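Local coordinates for 1H-3-hydroxy-4-oxoquinoline 2,4-dioxygenase (PDB 3IBT), which catalyses cofactor-independent, ring-cleaving dioxygenation of 3-hydroxy-1H-quinolin-4-one to N-formylanthranilate and carbon monoxide in oxoquinoline degradation, at residues A[95-99]-A[188-192]; A[98-102]-A[116-121]; A[207-213]-A[233-239]. All blocks are in the same frame, centred on the assembly; numbering follows the deposited sequence.

Overall arrangement
Following the chain from the N terminus, strand 89-94 runs into the turn and helix 97-107 from which contacts 1 and 2 both start. Contact 2 closes first, bringing helix 97-107 against strand 115-119, the next strand of the central sheet. It nests inside the far longer loop of contact 1, which returns at the end of helix 175-192 after a mostly helical excursion and packs it on the same helix start; C98 and W99 belong to both contacts. Contact 3 follows in series, pairing strands 207-212 and 234-238 at one margin of the sheet. Contacts 2 and 3 meet through neighbouring strands 115-119 and 207-212, whereas contacts 1 and 3 do not touch, their centres about 17 Å apart.

Contact 1: residues A[95-99]-A[188-192]; sequences SHGCW and NYRTW
W99 gives up the most surface here, its indole packed against two consecutive residues near the end of helix 175-192. N188 comes over one face: its CB stands 3.4 Å from the centroid of the W99 six-membered ring and almost on the ring normal, a CH-pi contact. From there the carboxamide extends over the five-membered ring, tilted by only 23° from the indole, with N188 ND2 3.9 Å from W99 CG. Y189 is met differently. The benzo edge of W99 is directed at the face of the phenol in a T-shaped stack with planes at 76°, and W99 CZ2 lies 3.6 Å from Y189 CE1. The sequence around S95, a residue that probably binds substrate, occupies the nucleophile elbow of the alpha/beta-hydrolase fold, while helix 175-192 comes from the largely helical insertion between strands 115-119 and 207-212; the contact therefore joins core and cap. With CG of W99 beside its own backbone N (chi1 -59°), the indole turns back toward the elbow, where NE1 gives a weak hydrogen bond to H96 ND1, 3.4 Å away. A leucine in place of W99 would probably take from N188 CB the flat face it packs on and from the Y189 ring the edge directed at it, and leave H96 ND1 without that donor. The H96 ring in turn presents its edge to the phenol oxygen, CE1 lying 3.5 Å from Y189 OH, whose hydrogen bond is with L122 O. W192 completes the aromatic cluster: its CD1 is 3.4 Å from W99 CZ3, but the two ring systems are slid apart and barely overlap.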
loop_
_atom_site.group_PDB
_atom_site.type_symbol
_atom_site.label_atom_id
_atom_site.label_comp_id
_atom_site.label_asym_id
_atom_site.label_seq_id
_atom_site.Cartn_x
_atom_site.Cartn_y
_atom_site.Cartn_z
ATOM N N SER A 95 1.380 1.330 2.594
ATOM C CA SER A 95 0.583 2.162 3.471
ATOM C C SER A 95 -0.812 1.536 3.690
ATOM O O SER A 95 -0.898 0.390 4.124
ATOM C CB SER A 95 0.477 3.566 2.859
ATOM O OG SER A 95 -0.165 4.445 3.761
ATOM N N HIS A 96 -1.886 2.265 3.379
ATOM C CA HIS A 96 -3.231 1.764 3.679
ATOM C C HIS A 96 -3.787 0.869 2.579
ATOM O O HIS A 96 -4.889 0.307 2.714
ATOM C CB HIS A 96 -4.162 2.867 4.170
ATOM C CG HIS A 96 -3.562 3.643 5.290
ATOM N ND1 HIS A 96 -3.438 3.125 6.569
ATOM C CD2 HIS A 96 -2.960 4.856 5.319
ATOM C CE1 HIS A 96 -2.831 4.007 7.348
ATOM N NE2 HIS A 96 -2.534 5.070 6.619
ATOM N N GLY A 97 -2.985 0.702 1.522
ATOM C CA GLY A 97 -3.206 -0.351 0.532
ATOM C C GLY A 97 -3.126 -1.718 1.203
ATOM O O GLY A 97 -3.711 -2.678 0.733
ATOM N N CYS A 98 -2.423 -1.808 2.320
ATOM C CA CYS A 98 -2.266 -3.059 3.015
ATOM C C CYS A 98 -3.552 -3.685 3.547
ATOM O O CYS A 98 -3.741 -4.914 3.413
ATOM C CB CYS A 98 -1.283 -2.849 4.142
ATOM S SG CYS A 98 0.281 -2.115 3.499
ATOM N N TRP A 99 -4.419 -2.871 4.164
ATOM C CA TRP A 99 -5.781 -3.299 4.474
ATOM C C TRP A 99 -6.375 -4.115 3.292
ATOM O O TRP A 99 -6.961 -5.176 3.519
ATOM C CB TRP A 99 -6.720 -2.105 4.760
ATOM C CG TRP A 99 -6.332 -1.247 5.867
ATOM C CD1 TRP A 99 -5.752 -0.007 5.786
ATOM C CD2 TRP A 99 -6.485 -1.541 7.260
ATOM N NE1 TRP A 99 -5.511 0.472 7.052
ATOM C CE2 TRP A 99 -5.938 -0.449 7.976
ATOM C CE3 TRP A 99 -6.985 -2.647 7.975
ATOM C CZ2 TRP A 99 -5.901 -0.412 9.374
ATOM C CZ3 TRP A 99 -6.945 -2.610 9.386
ATOM C CH2 TRP A 99 -6.406 -1.497 10.064
ATOM N N ASN A 188 -11.235 1.528 9.075
ATOM C CA ASN A 188 -10.522 0.273 9.286
ATOM C C ASN A 188 -9.889 0.207 10.671
ATOM O O ASN A 188 -9.961 -0.813 11.364
ATOM C CB ASN A 188 -9.457 0.072 8.220
ATOM C CG ASN A 188 -10.021 0.017 6.825
ATOM O OD1 ASN A 188 -10.883 -0.794 6.543
ATOM N ND2 ASN A 188 -9.542 0.885 5.951
ATOM N N TYR A 189 -9.275 1.295 11.090
ATOM C CA TYR A 189 -8.735 1.295 12.443
ATOM C C TYR A 189 -9.775 0.994 13.508
ATOM O O TYR A 189 -9.493 0.242 14.440
ATOM C CB TYR A 189 -8.007 2.588 12.740
ATOM C CG TYR A 189 -6.628 2.555 12.155
ATOM C CD1 TYR A 189 -6.406 2.978 10.866
ATOM C CD2 TYR A 189 -5.556 2.058 12.887
ATOM C CE1 TYR A 189 -5.160 2.941 10.330
ATOM C CE2 TYR A 189 -4.307 2.027 12.352
ATOM C CZ TYR A 189 -4.125 2.470 11.065
ATOM O OH TYR A 189 -2.890 2.422 10.491
ATOM N N ARG A 190 -10.981 1.543 13.307
ATOM C CA ARG A 190 -12.126 1.420 14.219
ATOM C C ARG A 190 -12.657 0.024 14.210
ATOM O O ARG A 190 -13.195 -0.434 15.188
ATOM C CB ARG A 190 -13.258 2.325 13.762
ATOM C CG ARG A 190 -12.893 3.780 13.699
ATOM C CD ARG A 190 -13.561 4.635 14.810
ATOM N NE ARG A 190 -13.413 6.061 14.496
ATOM C CZ ARG A 190 -14.014 6.684 13.464
ATOM N NH1 ARG A 190 -14.843 6.044 12.601
ATOM N NH2 ARG A 190 -13.779 7.977 13.288
ATOM N N THR A 191 -12.528 -0.656 13.082
ATOM C CA THR A 191 -12.994 -2.025 12.984
ATOM C C THR A 191 -12.038 -2.997 13.682
ATOM O O THR A 191 -12.461 -3.832 14.482
ATOM C CB THR A 191 -13.209 -2.370 11.505
ATOM O OG1 THR A 191 -14.190 -1.465 10.991
ATOM C CG2 THR A 191 -13.664 -3.834 11.289
ATOM N N TRP A 192 -10.747 -2.853 13.390
ATOM C CA TRP A 192 -9.763 -3.884 13.695
ATOM C C TRP A 192 -8.906 -3.494 14.854
ATOM O O TRP A 192 -8.263 -4.352 15.496
ATOM C CB TRP A 192 -8.889 -4.112 12.489
ATOM C CG TRP A 192 -9.662 -4.594 11.296
ATOM C CD1 TRP A 192 -10.014 -3.872 10.205
ATOM C CD2 TRP A 192 -10.193 -5.911 11.097
ATOM N NE1 TRP A 192 -10.751 -4.654 9.333
ATOM C CE2 TRP A 192 -10.870 -5.909 9.857
ATOM C CE3 TRP A 192 -10.161 -7.099 11.856
ATOM C CZ2 TRP A 192 -11.501 -7.033 9.345
ATOM C CZ3 TRP A 192 -10.790 -8.229 11.344
ATOM C CH2 TRP A 192 -11.457 -8.183 10.095
#

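Contact 2: residues A[98-102]-A[116-121]; sequences CWVNI and TIIIDW. Unlike the reference sequence in segment 116-121: I118 (reference Val).
C98 and I118 mark the closest backbone approach, their CA atoms 5.9 Å apart, where helix 98-102 runs nearly antiparallel to strand 116-119, at 168° between their directions and with the axes 9.0 Å apart. C98 lies across one face of the W121 indole. Its CB is 3.4 Å from the centroid of the W121 six-membered ring, a CH-pi contact, and its SG sits over the five-membered ring in a sulfur-aromatic contact; the same SG reaches I118 CG2 at 3.4 Å. With CG anti to the backbone N (chi1 -161°), W121 reaches over the helix, and its edge meets the face of W99 in a T-shaped pair with the planes at 89°. I102 also touches the benzo part of W121, its CG1 3.9 Å from W121 CH2. This is the return half of a beta-alpha-beta unit: strand 89-94 leads into helix 97-107, which packs on the sheet before strand 115-119 lies down beside the first strand. At the far end T116 OG1 donates to N101 OD1 over 2.5 Å, arriving in the carbonyl plane on a lone pair, while N101 ND2 is hydrogen-bonded to S93 OG, so one carboxamide ties the helix to both strands. Beyond the strand, D120, which probably raises the basicity of the active-site histidine, directs OD2 to H244 ND1 in a weak hydrogen bond.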
loop_
_atom_site.group_PDB
_atom_site.type_symbol
_atom_site.label_atom_id
_atom_site.label_comp_id
_atom_site.label_asym_id
_atom_site.label_seq_id
_atom_site.Cartn_x
_atom_site.Cartn_y
_atom_site.Cartn_z
ATOM N N CYS A 98 -2.423 -1.808 2.320
ATOM C CA CYS A 98 -2.266 -3.059 3.015
ATOM C C CYS A 98 -3.552 -3.685 3.547
ATOM O O CYS A 98 -3.741 -4.914 3.413
ATOM C CB CYS A 98 -1.283 -2.849 4.142
ATOM S SG CYS A 98 0.281 -2.115 3.499
ATOM N N TRP A 99 -4.419 -2.871 4.164
ATOM C CA TRP A 99 -5.781 -3.299 4.474
ATOM C C TRP A 99 -6.375 -4.115 3.292
ATOM O O TRP A 99 -6.961 -5.176 3.519
ATOM C CB TRP A 99 -6.720 -2.105 4.760
ATOM C CG TRP A 99 -6.332 -1.247 5.867
ATOM C CD1 TRP A 99 -5.752 -0.007 5.786
ATOM C CD2 TRP A 99 -6.485 -1.541 7.260
ATOM N NE1 TRP A 99 -5.511 0.472 7.052
ATOM C CE2 TRP A 99 -5.938 -0.449 7.976
ATOM C CE3 TRP A 99 -6.985 -2.647 7.975
ATOM C CZ2 TRP A 99 -5.901 -0.412 9.374
ATOM C CZ3 TRP A 99 -6.945 -2.610 9.386
ATOM C CH2 TRP A 99 -6.406 -1.497 10.064
ATOM N N VAL A 100 -6.239 -3.626 2.051
ATOM C CA VAL A 100 -6.680 -4.393 0.857
ATOM C C VAL A 100 -5.895 -5.726 0.670
ATOM O O VAL A 100 -6.470 -6.795 0.510
ATOM C CB VAL A 100 -6.580 -3.513 -0.444
ATOM C CG1 VAL A 100 -7.021 -4.273 -1.679
ATOM C CG2 VAL A 100 -7.347 -2.182 -0.277
ATOM N N ASN A 101 -4.571 -5.630 0.700
ATOM C CA ASN A 101 -3.680 -6.778 0.680
ATOM C C ASN A 101 -4.124 -7.906 1.641
ATOM O O ASN A 101 -4.373 -9.050 1.208
ATOM C CB ASN A 101 -2.273 -6.294 1.031
ATOM C CG ASN A 101 -1.211 -7.342 0.804
ATOM O OD1 ASN A 101 -1.500 -8.547 0.727
ATOM N ND2 ASN A 101 0.046 -6.894 0.707
ATOM N N ILE A 102 -4.253 -7.579 2.929
ATOM C CA ILE A 102 -4.631 -8.580 3.903
ATOM C C ILE A 102 -6.032 -9.129 3.676
ATOM O O ILE A 102 -6.304 -10.304 3.939
ATOM C CB ILE A 102 -4.432 -8.062 5.326
ATOM C CG1 ILE A 102 -2.961 -7.751 5.497
ATOM C CG2 ILE A 102 -4.785 -9.108 6.367
ATOM C CD1 ILE A 102 -2.071 -8.922 5.230
ATOM N N THR A 116 3.103 -12.461 1.726
ATOM C CA THR A 116 2.675 -11.148 1.260
ATOM C C THR A 116 3.593 -10.060 1.843
ATOM O O THR A 116 4.286 -10.299 2.837
ATOM C CB THR A 116 1.198 -10.954 1.623
ATOM O OG1 THR A 116 0.670 -9.799 0.968
ATOM C CG2 THR A 116 1.027 -10.839 3.131
ATOM N N ILE A 117 3.657 -8.887 1.226
ATOM C CA ILE A 117 4.520 -7.847 1.761
ATOM C C ILE A 117 3.736 -6.598 1.859
ATOM O O ILE A 117 2.919 -6.278 1.021
ATOM C CB ILE A 117 5.677 -7.548 0.826
ATOM C CG1 ILE A 117 6.562 -8.790 0.680
ATOM C CG2 ILE A 117 6.445 -6.279 1.291
ATOM C CD1 ILE A 117 7.719 -8.605 -0.125
ATOM N N ILE A 118 4.030 -5.868 2.894
ATOM C CA ILE A 118 3.418 -4.585 3.149
ATOM C C ILE A 118 4.531 -3.589 3.424
ATOM O O ILE A 118 5.583 -3.957 3.936
ATOM C CB ILE A 118 2.502 -4.687 4.346
ATOM C CG1 ILE A 118 3.207 -5.479 5.465
ATOM C CG2 ILE A 118 1.202 -5.377 3.945
ATOM C CD1 ILE A 118 2.319 -5.818 6.588
ATOM N N ILE A 119 4.313 -2.341 3.067
ATOM C CA ILE A 119 5.362 -1.355 3.155
ATOM C C ILE A 119 4.824 -0.142 3.907
ATOM O O ILE A 119 3.828 0.452 3.510
ATOM C CB ILE A 119 5.861 -0.949 1.763
ATOM C CG1 ILE A 119 6.424 -2.170 1.042
ATOM C CG2 ILE A 119 6.897 0.140 1.858
ATOM C CD1 ILE A 119 6.913 -1.900 -0.334
ATOM N N ASP A 120 5.463 0.218 5.007
ATOM C CA ASP A 120 5.157 1.467 5.648
ATOM C C ASP A 120 3.697 1.642 5.968
ATOM O O ASP A 120 3.100 2.677 5.664
ATOM C CB ASP A 120 5.693 2.676 4.885
ATOM C CG ASP A 120 6.439 3.621 5.826
ATOM O OD1 ASP A 120 7.681 3.694 5.704
ATOM O OD2 ASP A 120 5.811 4.226 6.754
ATOM N N TRP A 121 3.157 0.603 6.603
ATOM C CA TRP A 121 1.832 0.550 7.184
ATOM C C TRP A 121 1.988 0.798 8.679
ATOM O O TRP A 121 2.724 0.048 9.359
ATOM C CB TRP A 121 1.386 -0.876 7.068
ATOM C CG TRP A 121 -0.055 -1.078 7.186
ATOM C CD1 TRP A 121 -1.021 -0.138 7.124
ATOM C CD2 TRP A 121 -0.712 -2.329 7.315
ATOM N NE1 TRP A 121 -2.233 -0.719 7.230
ATOM C CE2 TRP A 121 -2.080 -2.071 7.328
ATOM C CE3 TRP A 121 -0.264 -3.654 7.427
ATOM C CZ2 TRP A 121 -3.039 -3.085 7.440
ATOM C CZ3 TRP A 121 -1.219 -4.683 7.526
ATOM C CH2 TRP A 121 -2.595 -4.382 7.525
#

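Contact 3: residues A[207-213]-A[233-239]; sequences EICHIYS and WFHPRHI
E207 and H235 join their side chains where the two strands begin: H235 NE2 donates to E207 OE1 over 3.1 Å, nearly straight at 163°. The carboxylate oxygen lies in the plane of the imidazole, yet the donor reaches it from well above the carboxylate plane. Along the backbone, I208 N gives a 2.7 Å bond to W233 O, H210 N bonds to H235 O, and H210 O accepts from R237 N, also at 2.7 Å. The ladder weakens toward its C-terminal end, where the bonds from Y212 N to R237 O and from I239 N to Y212 O are weak. These are parallel neighbours in a beta-alpha-beta unit connected by helix 218-230, and strand 234-238 is an outermost strand of the alpha/beta-hydrolase sheet. P236, which has no N-H, falls between H235 and R237, at a position whose N is turned from strand 207-212. On the other side strand 207-212 bonds to strand 115-119 through C209 and I211. Past the strand ends, S213 OG donates to I239 O at 2.9 Å, and one water bridges the two strand ends, donating to S213 O over 2.6 Å and also hydrogen-bonded to H238 NE2. Buried H210 is satisfied at both ring nitrogens, ND1 by Q224 NE2 and NE2 by the backbone N of W121. On the H210 side of the sheet, I208 CD1 packs 3.4 Å from W233 CZ3. There too Y212 (chi1 79°, CG between the backbone N and the carbonyl carbon) lays its ring across the neighbouring strand, where H238 CA sits over one face, 4.2 Å from the Y212 ring centroid.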
loop_
_atom_site.group_PDB
_atom_site.type_symbol
_atom_site.label_atom_id
_atom_site.label_comp_id
_atom_site.label_asym_id
_atom_site.label_seq_id
_atom_site.Cartn_x
_atom_site.Cartn_y
_atom_site.Cartn_z
ATOM N N GLU A 207 3.258 -15.921 5.791
ATOM C CA GLU A 207 4.433 -15.174 6.199
ATOM C C GLU A 207 4.232 -13.742 5.664
ATOM O O GLU A 207 3.946 -13.534 4.463
ATOM C CB GLU A 207 5.702 -15.852 5.706
ATOM C CG GLU A 207 5.762 -17.345 6.091
ATOM C CD GLU A 207 6.030 -17.614 7.596
ATOM O OE1 GLU A 207 7.206 -17.539 7.995
ATOM O OE2 GLU A 207 5.087 -17.942 8.376
ATOM N N ILE A 208 4.284 -12.781 6.586
ATOM C CA ILE A 208 4.082 -11.359 6.280
ATOM C C ILE A 208 5.369 -10.594 6.567
ATOM O O ILE A 208 5.946 -10.715 7.663
ATOM C CB ILE A 208 2.929 -10.740 7.109
ATOM C CG1 ILE A 208 1.716 -11.684 7.082
ATOM C CG2 ILE A 208 2.571 -9.339 6.575
ATOM C CD1 ILE A 208 0.515 -11.205 7.869
ATOM N N CYS A 209 5.828 -9.822 5.587
ATOM C CA CYS A 209 7.045 -9.053 5.746
ATOM C C CYS A 209 6.677 -7.598 5.647
ATOM O O CYS A 209 6.102 -7.181 4.641
ATOM C CB CYS A 209 8.030 -9.416 4.650
ATOM S SG CYS A 209 9.525 -8.408 4.566
ATOM N N HIS A 210 6.978 -6.845 6.705
ATOM C CA HIS A 210 6.773 -5.395 6.757
ATOM C C HIS A 210 8.068 -4.631 6.532
ATOM O O HIS A 210 8.954 -4.628 7.411
ATOM C CB HIS A 210 6.198 -4.970 8.121
ATOM C CG HIS A 210 5.767 -3.531 8.162
ATOM N ND1 HIS A 210 5.936 -2.730 9.269
ATOM C CD2 HIS A 210 5.191 -2.742 7.212
ATOM C CE1 HIS A 210 5.461 -1.518 9.015
ATOM N NE2 HIS A 210 5.007 -1.497 7.768
ATOM N N ILE A 211 8.161 -3.986 5.371
ATOM C CA ILE A 211 9.254 -3.058 5.029
ATOM C C ILE A 211 8.838 -1.636 5.383
ATOM O O ILE A 211 7.718 -1.249 5.148
ATOM C CB ILE A 211 9.575 -3.117 3.526
ATOM C CG1 ILE A 211 10.047 -4.524 3.126
ATOM C CG2 ILE A 211 10.668 -2.150 3.175
ATOM C CD1 ILE A 211 9.920 -4.812 1.617
ATOM N N TYR A 212 9.706 -0.838 5.957
ATOM C CA TYR A 212 9.244 0.430 6.511
ATOM C C TYR A 212 10.394 1.268 7.029
ATOM O O TYR A 212 11.401 0.724 7.578
ATOM C CB TYR A 212 8.295 0.153 7.658
ATOM C CG TYR A 212 9.038 -0.205 8.919
ATOM C CD1 TYR A 212 9.348 0.761 9.859
ATOM C CD2 TYR A 212 9.473 -1.504 9.152
ATOM C CE1 TYR A 212 10.070 0.442 11.017
ATOM C CE2 TYR A 212 10.176 -1.833 10.325
ATOM C CZ TYR A 212 10.479 -0.846 11.244
ATOM O OH TYR A 212 11.184 -1.126 12.386
ATOM N N SER A 213 10.267 2.583 6.859
ATOM C CA SER A 213 11.236 3.527 7.430
ATOM C C SER A 213 10.616 4.401 8.521
ATOM O O SER A 213 11.251 4.766 9.503
ATOM C CB SER A 213 11.797 4.405 6.332
ATOM O OG SER A 213 12.218 3.609 5.229
ATOM N N TRP A 233 5.193 -15.674 11.962
ATOM C CA TRP A 233 4.670 -15.359 10.649
ATOM C C TRP A 233 4.975 -13.891 10.323
ATOM O O TRP A 233 4.594 -13.413 9.224
ATOM C CB TRP A 233 3.158 -15.627 10.595
ATOM C CG TRP A 233 2.401 -14.974 11.700
ATOM C CD1 TRP A 233 2.093 -15.523 12.911
ATOM C CD2 TRP A 233 1.866 -13.644 11.720
ATOM N NE1 TRP A 233 1.399 -14.620 13.694
ATOM C CE2 TRP A 233 1.249 -13.456 12.989
ATOM C CE3 TRP A 233 1.842 -12.596 10.798
ATOM C CZ2 TRP A 233 0.620 -12.271 13.357
ATOM C CZ3 TRP A 233 1.208 -11.398 11.176
ATOM C CH2 TRP A 233 0.596 -11.260 12.444
ATOM N N PHE A 234 5.646 -13.180 11.254
ATOM C CA PHE A 234 5.945 -11.740 11.091
ATOM C C PHE A 234 7.457 -11.462 10.955
ATOM O O PHE A 234 8.296 -12.077 11.628
ATOM C CB PHE A 234 5.257 -10.894 12.186
ATOM C CG PHE A 234 5.243 -9.403 11.917
ATOM C CD1 PHE A 234 4.376 -8.843 11.000
ATOM C CD2 PHE A 234 6.062 -8.550 12.620
ATOM C CE1 PHE A 234 4.379 -7.461 10.738
ATOM C CE2 PHE A 234 6.040 -7.169 12.372
ATOM C CZ PHE A 234 5.208 -6.631 11.430
ATOM N N HIS A 235 7.778 -10.562 10.038
ATOM C CA HIS A 235 9.120 -10.333 9.546
ATOM C C HIS A 235 9.258 -8.842 9.204
ATOM O O HIS A 235 9.101 -8.421 8.035
ATOM C CB HIS A 235 9.350 -11.152 8.271
ATOM C CG HIS A 235 9.124 -12.620 8.435
ATOM N ND1 HIS A 235 9.977 -13.428 9.153
ATOM C CD2 HIS A 235 8.148 -13.428 7.972
ATOM C CE1 HIS A 235 9.533 -14.670 9.135
ATOM N NE2 HIS A 235 8.419 -14.693 8.430
ATOM N N PRO A 236 9.563 -8.031 10.221
ATOM C CA PRO A 236 9.809 -6.622 9.957
ATOM C C PRO A 236 11.167 -6.457 9.234
ATOM O O PRO A 236 12.079 -7.268 9.428
ATOM C CB PRO A 236 9.853 -6.020 11.342
ATOM C CG PRO A 236 10.100 -7.148 12.276
ATOM C CD PRO A 236 9.779 -8.417 11.629
ATOM N N ARG A 237 11.286 -5.470 8.359
ATOM C CA ARG A 237 12.580 -5.079 7.787
ATOM C C ARG A 237 12.569 -3.551 7.758
ATOM O O ARG A 237 11.801 -2.974 6.999
ATOM C CB ARG A 237 12.715 -5.611 6.359
ATOM C CG ARG A 237 13.716 -6.709 6.133
ATOM C CD ARG A 237 13.238 -7.659 5.020
ATOM N NE ARG A 237 13.646 -9.042 5.326
ATOM C CZ ARG A 237 13.042 -9.850 6.223
ATOM N NH1 ARG A 237 11.976 -9.463 6.915
ATOM N NH2 ARG A 237 13.519 -11.064 6.459
ATOM N N HIS A 238 13.349 -2.909 8.634
ATOM C CA HIS A 238 13.582 -1.447 8.655
ATOM C C HIS A 238 14.590 -0.992 7.607
ATOM O O HIS A 238 15.780 -1.329 7.716
ATOM C CB HIS A 238 14.154 -1.071 10.018
ATOM C CG HIS A 238 14.397 0.404 10.221
ATOM N ND1 HIS A 238 15.638 0.920 10.511
ATOM C CD2 HIS A 238 13.545 1.463 10.249
ATOM C CE1 HIS A 238 15.555 2.231 10.665
ATOM N NE2 HIS A 238 14.298 2.589 10.503
ATOM N N ILE A 239 14.154 -0.221 6.602
ATOM C CA ILE A 239 15.134 0.534 5.798
ATOM C C ILE A 239 15.379 1.877 6.517
ATOM O O ILE A 239 14.416 2.539 6.874
ATOM C CB ILE A 239 14.618 0.816 4.380
ATOM C CG1 ILE A 239 13.791 -0.352 3.835
ATOM C CG2 ILE A 239 15.758 1.104 3.441
ATOM C CD1 ILE A 239 14.526 -1.693 3.683
HETATM O O HOH W 1 13.774 5.191 9.853
#